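Local coordinates for protein glycerol dehydratase (Clostridium butyricum, PDB 1R9D) that dehydrates glycerol without coenzyme B12, probably through a protein-borne organic radical, as a member of the pyruvate formate-lyase-like family, at residues 642-646 / 774-778; 244-249 / 261-265; 460-464 / 475-479; 525-529 / 539-543. All coordinates share one frame; numbering follows the deposited sequence.

Contact 1: 642-646 / 774-778; sequences SSINV and SIQND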
loop_
_atom_site.group_PDB
_atom_site.type_symbol
_atom_site.label_atom_id
_atom_site.label_comp_id
_atom_site.label_asym_id
_atom_site.label_seq_id
_atom_site.Cartn_x
_atom_site.Cartn_y
_atom_site.Cartn_z
ATOM N N SER A 642 13.482 -21.312 -23.025
ATOM C CA SER A 642 12.171 -21.305 -23.678
ATOM C C SER A 642 12.548 -21.217 -25.168
ATOM O O SER A 642 13.323 -22.046 -25.645
ATOM C CB SER A 642 11.342 -20.092 -23.257
ATOM O OG SER A 642 10.017 -20.213 -23.755
ATOM N N SER A 643 12.034 -20.232 -25.903
ATOM C CA SER A 643 12.404 -20.104 -27.316
ATOM C C SER A 643 13.189 -18.816 -27.575
ATOM O O SER A 643 13.437 -18.454 -28.727
ATOM C CB SER A 643 11.155 -20.135 -28.219
ATOM O OG SER A 643 10.272 -19.045 -27.972
ATOM N N ILE A 644 13.614 -18.146 -26.505
ATOM C CA ILE A 644 14.313 -16.873 -26.634
ATOM C C ILE A 644 15.746 -16.903 -27.165
ATOM O O ILE A 644 16.284 -15.857 -27.525
ATOM C CB ILE A 644 14.292 -16.091 -25.290
ATOM C CG1 ILE A 644 14.413 -14.587 -25.560
ATOM C CG2 ILE A 644 15.451 -16.536 -24.396
ATOM C CD1 ILE A 644 14.162 -13.717 -24.333
ATOM N N ASN A 645 16.366 -18.077 -27.229
ATOM C CA ASN A 645 17.739 -18.146 -27.733
ATOM C C ASN A 645 17.828 -17.672 -29.188
ATOM O O ASN A 645 18.862 -17.164 -29.621
ATOM C CB ASN A 645 18.304 -19.565 -27.593
ATOM C CG ASN A 645 17.508 -20.598 -28.362
ATOM O OD1 ASN A 645 16.334 -20.841 -28.076
ATOM N ND2 ASN A 645 18.149 -21.221 -29.342
ATOM N N VAL A 646 16.744 -17.836 -29.940
ATOM C CA VAL A 646 16.720 -17.392 -31.329
ATOM C C VAL A 646 16.616 -15.868 -31.344
ATOM O O VAL A 646 17.413 -15.193 -31.988
ATOM C CB VAL A 646 15.529 -18.011 -32.092
ATOM C CG1 VAL A 646 15.453 -17.438 -33.507
ATOM C CG2 VAL A 646 15.690 -19.528 -32.149
ATOM N N SER A 774 11.591 -19.192 -37.730
ATOM C CA SER A 774 12.895 -18.994 -37.102
ATOM C C SER A 774 13.153 -20.039 -36.019
ATOM O O SER A 774 14.282 -20.496 -35.843
ATOM C CB SER A 774 12.987 -17.590 -36.501
ATOM O OG SER A 774 12.020 -17.403 -35.477
ATOM N N ILE A 775 12.103 -20.411 -35.297
ATOM C CA ILE A 775 12.210 -21.403 -34.237
ATOM C C ILE A 775 12.210 -22.798 -34.854
ATOM O O ILE A 775 12.915 -23.691 -34.387
ATOM C CB ILE A 775 11.046 -21.249 -33.234
ATOM C CG1 ILE A 775 11.131 -19.866 -32.581
ATOM C CG2 ILE A 775 11.092 -22.358 -32.184
ATOM C CD1 ILE A 775 9.897 -19.477 -31.781
ATOM N N GLN A 776 11.422 -22.986 -35.909
ATOM C CA GLN A 776 11.383 -24.282 -36.580
ATOM C C GLN A 776 12.778 -24.607 -37.104
ATOM O O GLN A 776 13.268 -25.727 -36.942
ATOM C CB GLN A 776 10.420 -24.263 -37.766
ATOM C CG GLN A 776 8.960 -24.050 -37.423
ATOM C CD GLN A 776 8.083 -24.159 -38.656
ATOM O OE1 GLN A 776 8.500 -23.787 -39.753
ATOM N NE2 GLN A 776 6.865 -24.662 -38.484
ATOM N N ASN A 777 13.412 -23.620 -37.731
ATOM C CA ASN A 777 14.748 -23.806 -38.290
ATOM C C ASN A 777 15.814 -24.055 -37.228
ATOM O O ASN A 777 16.759 -24.799 -37.465
ATOM C CB ASN A 777 15.148 -22.598 -39.142
ATOM C CG ASN A 777 14.334 -22.496 -40.422
ATOM O OD1 ASN A 777 13.762 -23.484 -40.882
ATOM N ND2 ASN A 777 14.293 -21.304 -41.008
ATOM N N ASP A 778 15.672 -23.430 -36.064
ATOM C CA ASP A 778 16.648 -23.631 -35.000
ATOM C C ASP A 778 16.588 -25.088 -34.544
ATOM O O ASP A 778 17.620 -25.718 -34.314
ATOM C CB ASP A 778 16.363 -22.698 -33.816
ATOM C CG ASP A 778 17.454 -22.755 -32.751
ATOM O OD1 ASP A 778 17.121 -22.938 -31.559
ATOM O OD2 ASP A 778 18.643 -22.609 -33.108
#

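Contact 2: 244-249 / 261-265; sequences EIAKIC and YEACQ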
loop_
_atom_site.group_PDB
_atom_site.type_symbol
_atom_site.label_atom_id
_atom_site.label_comp_id
_atom_site.label_asym_id
_atom_site.label_seq_id
_atom_site.Cartn_x
_atom_site.Cartn_y
_atom_site.Cartn_z
ATOM N N GLU A 244 -24.796 -37.376 -15.048
ATOM C CA GLU A 244 -23.789 -37.760 -14.072
ATOM C C GLU A 244 -22.862 -36.572 -13.819
ATOM O O GLU A 244 -22.386 -36.370 -12.703
ATOM C CB GLU A 244 -22.984 -38.965 -14.567
ATOM C CG GLU A 244 -21.903 -39.411 -13.592
ATOM C CD GLU A 244 -22.462 -39.899 -12.265
ATOM O OE1 GLU A 244 -23.629 -39.580 -11.945
ATOM O OE2 GLU A 244 -21.729 -40.596 -11.531
ATOM N N ILE A 245 -22.616 -35.788 -14.864
ATOM C CA ILE A 245 -21.770 -34.605 -14.752
ATOM C C ILE A 245 -22.469 -33.603 -13.837
ATOM O O ILE A 245 -21.853 -33.017 -12.949
ATOM C CB ILE A 245 -21.535 -33.954 -16.141
ATOM C CG1 ILE A 245 -20.665 -34.875 -17.001
ATOM C CG2 ILE A 245 -20.885 -32.590 -15.985
ATOM C CD1 ILE A 245 -20.484 -34.391 -18.424
ATOM N N ALA A 246 -23.767 -33.416 -14.053
ATOM C CA ALA A 246 -24.533 -32.492 -13.230
ATOM C C ALA A 246 -24.459 -32.918 -11.770
ATOM O O ALA A 246 -24.361 -32.078 -10.874
ATOM C CB ALA A 246 -25.983 -32.455 -13.693
ATOM N N LYS A 247 -24.498 -34.226 -11.537
ATOM C CA LYS A 247 -24.443 -34.769 -10.183
ATOM C C LYS A 247 -23.089 -34.527 -9.523
ATOM O O LYS A 247 -23.013 -34.102 -8.368
ATOM C CB LYS A 247 -24.725 -36.273 -10.199
ATOM C CG LYS A 247 -24.613 -36.923 -8.829
ATOM C CD LYS A 247 -24.892 -38.416 -8.877
ATOM C CE LYS A 247 -24.799 -39.026 -7.485
ATOM N NZ LYS A 247 -25.165 -40.471 -7.478
ATOM N N ILE A 248 -22.022 -34.808 -10.260
ATOM C CA ILE A 248 -20.674 -34.625 -9.737
ATOM C C ILE A 248 -20.362 -33.160 -9.463
ATOM O O ILE A 248 -19.807 -32.829 -8.415
ATOM C CB ILE A 248 -19.627 -35.216 -10.706
ATOM C CG1 ILE A 248 -19.784 -36.737 -10.748
ATOM C CG2 ILE A 248 -18.222 -34.849 -10.255
ATOM C CD1 ILE A 248 -18.860 -37.420 -11.710
ATOM N N CYS A 249 -20.719 -32.284 -10.396
ATOM C CA CYS A 249 -20.467 -30.858 -10.218
ATOM C C CYS A 249 -21.217 -30.322 -9.000
ATOM O O CYS A 249 -20.698 -29.484 -8.260
ATOM C CB CYS A 249 -20.877 -30.075 -11.470
ATOM S SG CYS A 249 -19.781 -30.292 -12.897
ATOM N N TYR A 261 -13.796 -40.054 -10.289
ATOM C CA TYR A 261 -14.405 -39.112 -11.223
ATOM C C TYR A 261 -14.529 -37.750 -10.533
ATOM O O TYR A 261 -14.230 -36.714 -11.125
ATOM C CB TYR A 261 -15.792 -39.615 -11.649
ATOM C CG TYR A 261 -16.348 -39.033 -12.944
ATOM C CD1 TYR A 261 -15.929 -37.793 -13.428
ATOM C CD2 TYR A 261 -17.351 -39.704 -13.647
ATOM C CE1 TYR A 261 -16.497 -37.238 -14.575
ATOM C CE2 TYR A 261 -17.924 -39.160 -14.786
ATOM C CZ TYR A 261 -17.498 -37.931 -15.247
ATOM O OH TYR A 261 -18.091 -37.390 -16.365
ATOM N N GLU A 262 -14.971 -37.763 -9.278
ATOM C CA GLU A 262 -15.124 -36.532 -8.506
ATOM C C GLU A 262 -13.778 -35.832 -8.324
ATOM O O GLU A 262 -13.693 -34.610 -8.417
ATOM C CB GLU A 262 -15.740 -36.832 -7.136
ATOM C CG GLU A 262 -17.219 -37.209 -7.195
ATOM C CD GLU A 262 -17.762 -37.694 -5.863
ATOM O OE1 GLU A 262 -18.974 -38.008 -5.795
ATOM O OE2 GLU A 262 -16.982 -37.770 -4.886
ATOM N N ALA A 263 -12.730 -36.609 -8.065
ATOM C CA ALA A 263 -11.393 -36.041 -7.886
ATOM C C ALA A 263 -10.914 -35.397 -9.190
ATOM O O ALA A 263 -10.359 -34.297 -9.179
ATOM C CB ALA A 263 -10.417 -37.126 -7.438
ATOM N N CYS A 264 -11.139 -36.073 -10.315
ATOM C CA CYS A 264 -10.731 -35.540 -11.617
ATOM C C CYS A 264 -11.448 -34.241 -11.966
ATOM O O CYS A 264 -10.841 -33.300 -12.482
ATOM C CB CYS A 264 -10.990 -36.567 -12.732
ATOM S SG CYS A 264 -9.861 -37.980 -12.744
ATOM N N GLN A 265 -12.749 -34.185 -11.696
ATOM C CA GLN A 265 -13.516 -32.985 -12.008
ATOM C C GLN A 265 -13.161 -31.818 -11.092
ATOM O O GLN A 265 -13.049 -30.685 -11.549
ATOM C CB GLN A 265 -15.019 -33.264 -11.923
ATOM C CG GLN A 265 -15.870 -32.043 -12.256
ATOM C CD GLN A 265 -15.690 -31.574 -13.688
ATOM O OE1 GLN A 265 -16.208 -32.186 -14.627
ATOM N NE2 GLN A 265 -14.953 -30.487 -13.866
#

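Contact 3: 460-464 / 475-479; sequences TINSG and TQNFE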
loop_
_atom_site.group_PDB
_atom_site.type_symbol
_atom_site.label_atom_id
_atom_site.label_comp_id
_atom_site.label_asym_id
_atom_site.label_seq_id
_atom_site.Cartn_x
_atom_site.Cartn_y
_atom_site.Cartn_z
ATOM N N THR A 460 32.178 -6.882 -23.157
ATOM C CA THR A 460 33.493 -6.955 -22.528
ATOM C C THR A 460 34.518 -6.557 -23.587
ATOM O O THR A 460 35.417 -5.753 -23.337
ATOM C CB THR A 460 33.811 -8.382 -22.030
ATOM O OG1 THR A 460 32.812 -8.792 -21.085
ATOM C CG2 THR A 460 35.174 -8.415 -21.353
ATOM N N ILE A 461 34.365 -7.121 -24.780
ATOM C CA ILE A 461 35.265 -6.820 -25.881
ATOM C C ILE A 461 35.158 -5.353 -26.295
ATOM O O ILE A 461 36.153 -4.747 -26.695
ATOM C CB ILE A 461 34.973 -7.736 -27.091
ATOM C CG1 ILE A 461 35.441 -9.158 -26.767
ATOM C CG2 ILE A 461 35.661 -7.200 -28.345
ATOM C CD1 ILE A 461 35.183 -10.166 -27.864
ATOM N N ASN A 462 33.962 -4.779 -26.183
ATOM C CA ASN A 462 33.760 -3.379 -26.552
ATOM C C ASN A 462 33.730 -2.395 -25.373
ATOM O O ASN A 462 33.270 -1.265 -25.515
ATOM C CB ASN A 462 32.480 -3.231 -27.385
ATOM C CG ASN A 462 32.583 -3.927 -28.737
ATOM O OD1 ASN A 462 33.629 -3.887 -29.387
ATOM N ND2 ASN A 462 31.493 -4.550 -29.173
ATOM N N SER A 463 34.231 -2.826 -24.218
ATOM C CA SER A 463 34.286 -1.981 -23.024
ATOM C C SER A 463 32.984 -1.262 -22.663
ATOM O O SER A 463 32.997 -0.068 -22.358
ATOM C CB SER A 463 35.399 -0.935 -23.165
ATOM O OG SER A 463 36.674 -1.544 -23.220
ATOM N N GLY A 464 31.868 -1.986 -22.698
ATOM C CA GLY A 464 30.588 -1.395 -22.346
ATOM C C GLY A 464 30.013 -0.411 -23.348
ATOM O O GLY A 464 29.001 0.235 -23.068
ATOM N N THR A 475 34.868 -0.535 -18.726
ATOM C CA THR A 475 35.928 -1.423 -18.284
ATOM C C THR A 475 37.172 -1.244 -19.156
ATOM O O THR A 475 37.123 -0.596 -20.201
ATOM C CB THR A 475 35.463 -2.890 -18.332
ATOM O OG1 THR A 475 34.771 -3.133 -19.565
ATOM C CG2 THR A 475 34.529 -3.188 -17.158
ATOM N N GLN A 476 38.284 -1.814 -18.711
ATOM C CA GLN A 476 39.549 -1.718 -19.436
ATOM C C GLN A 476 39.421 -2.001 -20.934
ATOM O O GLN A 476 38.771 -2.965 -21.342
ATOM C CB GLN A 476 40.559 -2.681 -18.813
ATOM C CG GLN A 476 41.818 -2.891 -19.631
ATOM C CD GLN A 476 42.776 -3.853 -18.969
ATOM O OE1 GLN A 476 42.372 -4.905 -18.474
ATOM N NE2 GLN A 476 44.059 -3.504 -18.965
ATOM N N ASN A 477 40.044 -1.154 -21.750
ATOM C CA ASN A 477 40.018 -1.328 -23.200
ATOM C C ASN A 477 40.621 -2.684 -23.552
ATOM O O ASN A 477 41.725 -3.013 -23.115
ATOM C CB ASN A 477 40.821 -0.224 -23.891
ATOM C CG ASN A 477 40.241 1.156 -23.655
ATOM O OD1 ASN A 477 39.085 1.420 -23.992
ATOM N ND2 ASN A 477 41.041 2.047 -23.076
ATOM N N PHE A 478 39.891 -3.463 -24.342
ATOM C CA PHE A 478 40.344 -4.788 -24.752
ATOM C C PHE A 478 41.713 -4.735 -25.440
ATOM O O PHE A 478 42.546 -5.618 -25.245
ATOM C CB PHE A 478 39.320 -5.413 -25.704
ATOM C CG PHE A 478 39.640 -6.825 -26.099
ATOM C CD1 PHE A 478 39.411 -7.261 -27.398
ATOM C CD2 PHE A 478 40.153 -7.725 -25.170
ATOM C CE1 PHE A 478 39.688 -8.576 -27.769
ATOM C CE2 PHE A 478 40.433 -9.043 -25.529
ATOM C CZ PHE A 478 40.200 -9.469 -26.832
ATOM N N GLU A 479 41.934 -3.697 -26.243
ATOM C CA GLU A 479 43.194 -3.531 -26.969
ATOM C C GLU A 479 44.407 -3.442 -26.055
ATOM O O GLU A 479 45.520 -3.777 -26.458
ATOM C CB GLU A 479 43.155 -2.273 -27.847
ATOM C CG GLU A 479 42.047 -2.258 -28.884
ATOM C CD GLU A 479 40.779 -1.593 -28.383
ATOM O OE1 GLU A 479 40.309 -1.945 -27.276
ATOM O OE2 GLU A 479 40.248 -0.722 -29.104
HETATM O O HOH W 1 36.402 -4.465 -21.163
HETATM O O HOH W 2 37.348 -2.416 -25.718
#

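Contact 4: 525-529 / 539-543; sequences MVDNC and GGAEY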
loop_
_atom_site.group_PDB
_atom_site.type_symbol
_atom_site.label_atom_id
_atom_site.label_comp_id
_atom_site.label_asym_id
_atom_site.label_seq_id
_atom_site.Cartn_x
_atom_site.Cartn_y
_atom_site.Cartn_z
ATOM N N MET A 525 -4.644 -21.400 -1.351
ATOM C CA MET A 525 -4.199 -22.772 -1.553
ATOM C C MET A 525 -2.692 -22.997 -1.407
ATOM O O MET A 525 -2.172 -24.019 -1.852
ATOM C CB MET A 525 -4.671 -23.264 -2.925
ATOM C CG MET A 525 -6.187 -23.245 -3.066
ATOM S SD MET A 525 -6.748 -23.763 -4.695
ATOM C CE MET A 525 -6.374 -22.323 -5.637
ATOM N N VAL A 526 -1.998 -22.048 -0.784
ATOM C CA VAL A 526 -0.554 -22.169 -0.565
ATOM C C VAL A 526 -0.270 -21.846 0.904
ATOM O O VAL A 526 -0.684 -20.808 1.415
ATOM C CB VAL A 526 0.241 -21.214 -1.476
ATOM C CG1 VAL A 526 1.745 -21.385 -1.224
ATOM C CG2 VAL A 526 -0.081 -21.515 -2.934
ATOM N N ASP A 527 0.446 -22.745 1.567
ATOM C CA ASP A 527 0.735 -22.623 2.991
ATOM C C ASP A 527 1.236 -21.358 3.647
ATOM O O ASP A 527 2.091 -20.637 3.137
ATOM C CB ASP A 527 1.609 -23.784 3.440
ATOM C CG ASP A 527 0.791 -24.988 3.834
ATOM O OD1 ASP A 527 1.384 -26.030 4.189
ATOM O OD2 ASP A 527 -0.458 -24.882 3.791
ATOM N N ASN A 528 0.667 -21.138 4.829
ATOM C CA ASN A 528 0.940 -20.008 5.686
ATOM C C ASN A 528 0.171 -18.762 5.259
ATOM O O ASN A 528 -0.032 -17.876 6.073
ATOM C CB ASN A 528 2.443 -19.740 5.762
ATOM C CG ASN A 528 3.224 -20.939 6.286
ATOM O OD1 ASN A 528 2.674 -22.028 6.465
ATOM N ND2 ASN A 528 4.517 -20.744 6.523
ATOM N N CYS A 529 -0.287 -18.689 4.008
ATOM C CA CYS A 529 -1.036 -17.500 3.596
ATOM C C CYS A 529 -2.239 -17.261 4.510
ATOM O O CYS A 529 -2.388 -16.175 5.063
ATOM C CB CYS A 529 -1.495 -17.603 2.139
ATOM S SG CYS A 529 -0.153 -17.300 0.937
ATOM N N GLY A 539 4.331 -12.074 0.651
ATOM C CA GLY A 539 5.226 -12.952 1.395
ATOM C C GLY A 539 4.615 -14.048 2.253
ATOM O O GLY A 539 5.299 -14.621 3.105
ATOM N N GLY A 540 3.338 -14.355 2.040
ATOM C CA GLY A 540 2.695 -15.395 2.830
ATOM C C GLY A 540 3.246 -16.811 2.709
ATOM O O GLY A 540 3.136 -17.600 3.647
ATOM N N ALA A 541 3.845 -17.144 1.568
ATOM C CA ALA A 541 4.376 -18.489 1.364
ATOM C C ALA A 541 5.477 -18.856 2.356
ATOM O O ALA A 541 6.197 -17.992 2.852
ATOM C CB ALA A 541 4.904 -18.634 -0.067
ATOM N N GLU A 542 5.588 -20.148 2.648
ATOM C CA GLU A 542 6.623 -20.658 3.550
ATOM C C GLU A 542 7.993 -20.431 2.908
ATOM O O GLU A 542 8.954 -20.043 3.579
ATOM C CB GLU A 542 6.409 -22.159 3.786
ATOM C CG GLU A 542 7.572 -22.900 4.471
ATOM C CD GLU A 542 7.862 -22.407 5.882
ATOM O OE1 GLU A 542 6.932 -21.883 6.535
ATOM O OE2 GLU A 542 9.020 -22.564 6.344
ATOM N N TYR A 543 8.068 -20.673 1.601
ATOM C CA TYR A 543 9.307 -20.511 0.842
ATOM C C TYR A 543 9.145 -19.417 -0.215
ATOM O O TYR A 543 8.151 -19.392 -0.935
ATOM C CB TYR A 543 9.675 -21.834 0.151
ATOM C CG TYR A 543 9.894 -22.992 1.102
ATOM C CD1 TYR A 543 9.066 -24.117 1.076
ATOM C CD2 TYR A 543 10.931 -22.962 2.029
ATOM C CE1 TYR A 543 9.270 -25.192 1.957
ATOM C CE2 TYR A 543 11.142 -24.022 2.913
ATOM C CZ TYR A 543 10.314 -25.132 2.873
ATOM O OH TYR A 543 10.540 -26.175 3.751
HETATM O O HOH W 3 5.130 -17.768 5.873
#

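Contact 1: 642-646 / 774-778
Asn645 ND2 is gripped by two acceptors: it donates to Asp778 OD1 at 3.0 Å and to the backbone O of Leu665. The bond to the aspartate is fairly straight (157° at the hydrogen) and lies close to the amide plane of Asn645, yet it reaches Asp778 OD1 from above the carboxylate, 39° out of that plane. With chi1 of 60°, CG of Asn645 is wedged between its own backbone N and carbonyl carbon, a turn that brings the amide across to helix 773-781. The other carboxylate oxygen, Asp778 OD2, forms a salt bridge with Arg673, so both oxygens of the group are held. Beside this polar pair Val646 spreads its branches: CG2 slides along Asp778 CB at 3.6 Å, while CG1 meets Ser774 CB at 3.9 Å. Ile775 stretches CD1 to within 3.8 Å of Ser643 CB, and the hydroxyl of Ser643 is bonded to Lys331 O and Gly334 N. The start of helix 644-650 and the residues before it lie between helix 773-781 and strand 449-452, where Phe450 touches Ser642 and Ile644.

Contact 2: 244-249 / 261-265
Ile248 and Tyr261 carry the packing of two consecutive helices, 236-252 and 260-277, which a short loop folds across one another much as in an alpha-alpha corner; the segment axes cross at -73° and come within 10.2 Å. It is a compact example of how the two branches of one isoleucine can engage different residues across a steep crossing. The long branch of Ile248 is extended, with CD1 at its end set squarely over one face of the Tyr261 ring. This CH-pi contact puts CD1 3.3 Å from the ring centroid and 14° off the normal, and its 3.2 Å distance to Tyr261 CG is short for two carbons, a sign of tight packing. The side chains meet at about a right angle. With CG1 of Ile248 beside the backbone N (chi1 -67°), CG2 takes the place anti to it and faces the second helix, 3.9 Å from Gln265 CB and equally near Glu262 CA. The polar ends turn elsewhere: Tyr261 OH bonds to Leu71 O and Gln265 NE2 to Val73 O, tying helix 260-277 to the chain around residues 71-73, whose Val73 also touches Ile245 and Cys249. At the end of the ring the hydroxyl lies against helix 236-252, with Ile245 CG1 3.7 Å from Tyr261 OH.

Contact 3: 460-464 / 475-479
Ser463 and Thr475 meet where the end of helix 453-461 runs beside the returning chain, and polar contacts dominate. Ser463 OG lies 3.2 Å from both Thr475 O and Gln476 O, and is hydrogen-bonded to the second of two waters that fill the seam. The first water is gripped three ways: it accepts from Thr475 OG1 at 2.6 Å and donates to Thr460 O at 2.7 Å and to Gln476 O at 2.8 Å. Thr475 OG1 reaches it by lying between its own backbone N and carbonyl carbon (chi1 45°), and is bonded also to Gln494 NE2 of helix 484-516. The second water donates to Ile461 O at 2.8 Å and accepts from Phe478 N at 3.1 Å. Each water takes a carbonyl of the helix's last turn; Thr460 O also accepts from Ser463 N. Between the two segments the apolar contact is Ile461 with Phe478, side by side and pointing the same way: Ile461 CG2 is 3.9 Å from Phe478 CD1, and CG1 of the same isoleucine lies over a face of the ring. Leu582 and Pro575 of helix 575-583 touch Ile461 and Phe478 respectively. The helix end itself is a Schellman motif, with Gly464 N bonded to Leu459 O, Ser463 N to Thr460 O, and Ser463 at positive phi as its C-prime residue.

Contact 4: 525-529 / 539-543
Cys529 and Gly540 bring their alpha carbons to 4.4 Å, the nearest approach of two irregular segments. Residues Val526 to Cys529 form a type II beta turn, closed by a weak bond from Cys529 N to Val526 O, with Asn528 at a positive phi of 81°. The turn presents its Asp527 O to Gly540 O at 3.3 Å, two acceptors facing each other without a proton between them. A water lies 3.0 Å from Gly540 O, within hydrogen-bonding geometry, though more acceptors compete for its protons than it has. Having no side chain, Gly540 lets Cys529 SG settle 3.9 Å from its CA. Both segments are edges of the excursion that carries the short helix 529-532 and leads into strand 543-551, a member of the mixed sheet that also holds strands 442-443 and 449-452; backbone bonds from Asp527 to Gly440 and from Tyr543 to Lys441 and Glu443 hold the two ends beside the same part of this chain, residues 440-443. Leu536, from within the excursion, touches Val526, Cys529 and Ala541, and beside these contacts Val526 CG1 comes to 4.3 Å from Ala541 CB. The polar side chains meet toward solvent, where Glu542 is exposed. Asn528 ND2 donates to Glu542 OE1 at 2.7 Å, but the bond is weak, bent to 130°, and the amide and carboxylate planes stand 81° apart. The same nitrogen donates to the water at 3.1 Å, which links the amide towards the backbone of Gly540. Glu542 is bent at chi2, and its CG lies 3.7 Å above the centre of the Tyr543 ring.

Overall arrangement
Contact 1 lies near the bound glycerol, probably at the active site: the side chain of Ser643 is about 8 Å from the ligand and touches Tyr764, the neighbour of Gly763, the predicted radical site. Contacts 2 and 3 lie on opposite sides of the chain's centre, about 65 Å apart between centres. No two contacts touch directly, but shared elements connect them. Helix 260-277, which supplies one side of contact 2, also touches Met525 of segment 525-529, although the nearest atoms of contacts 2 and 4 are about 12 Å apart. Strand 543-551, entered from contact 4, pairs with strand 449-452, which backs contact 1 and runs into the helix ending at contact 3, about 30 Å from contact 1 between centres.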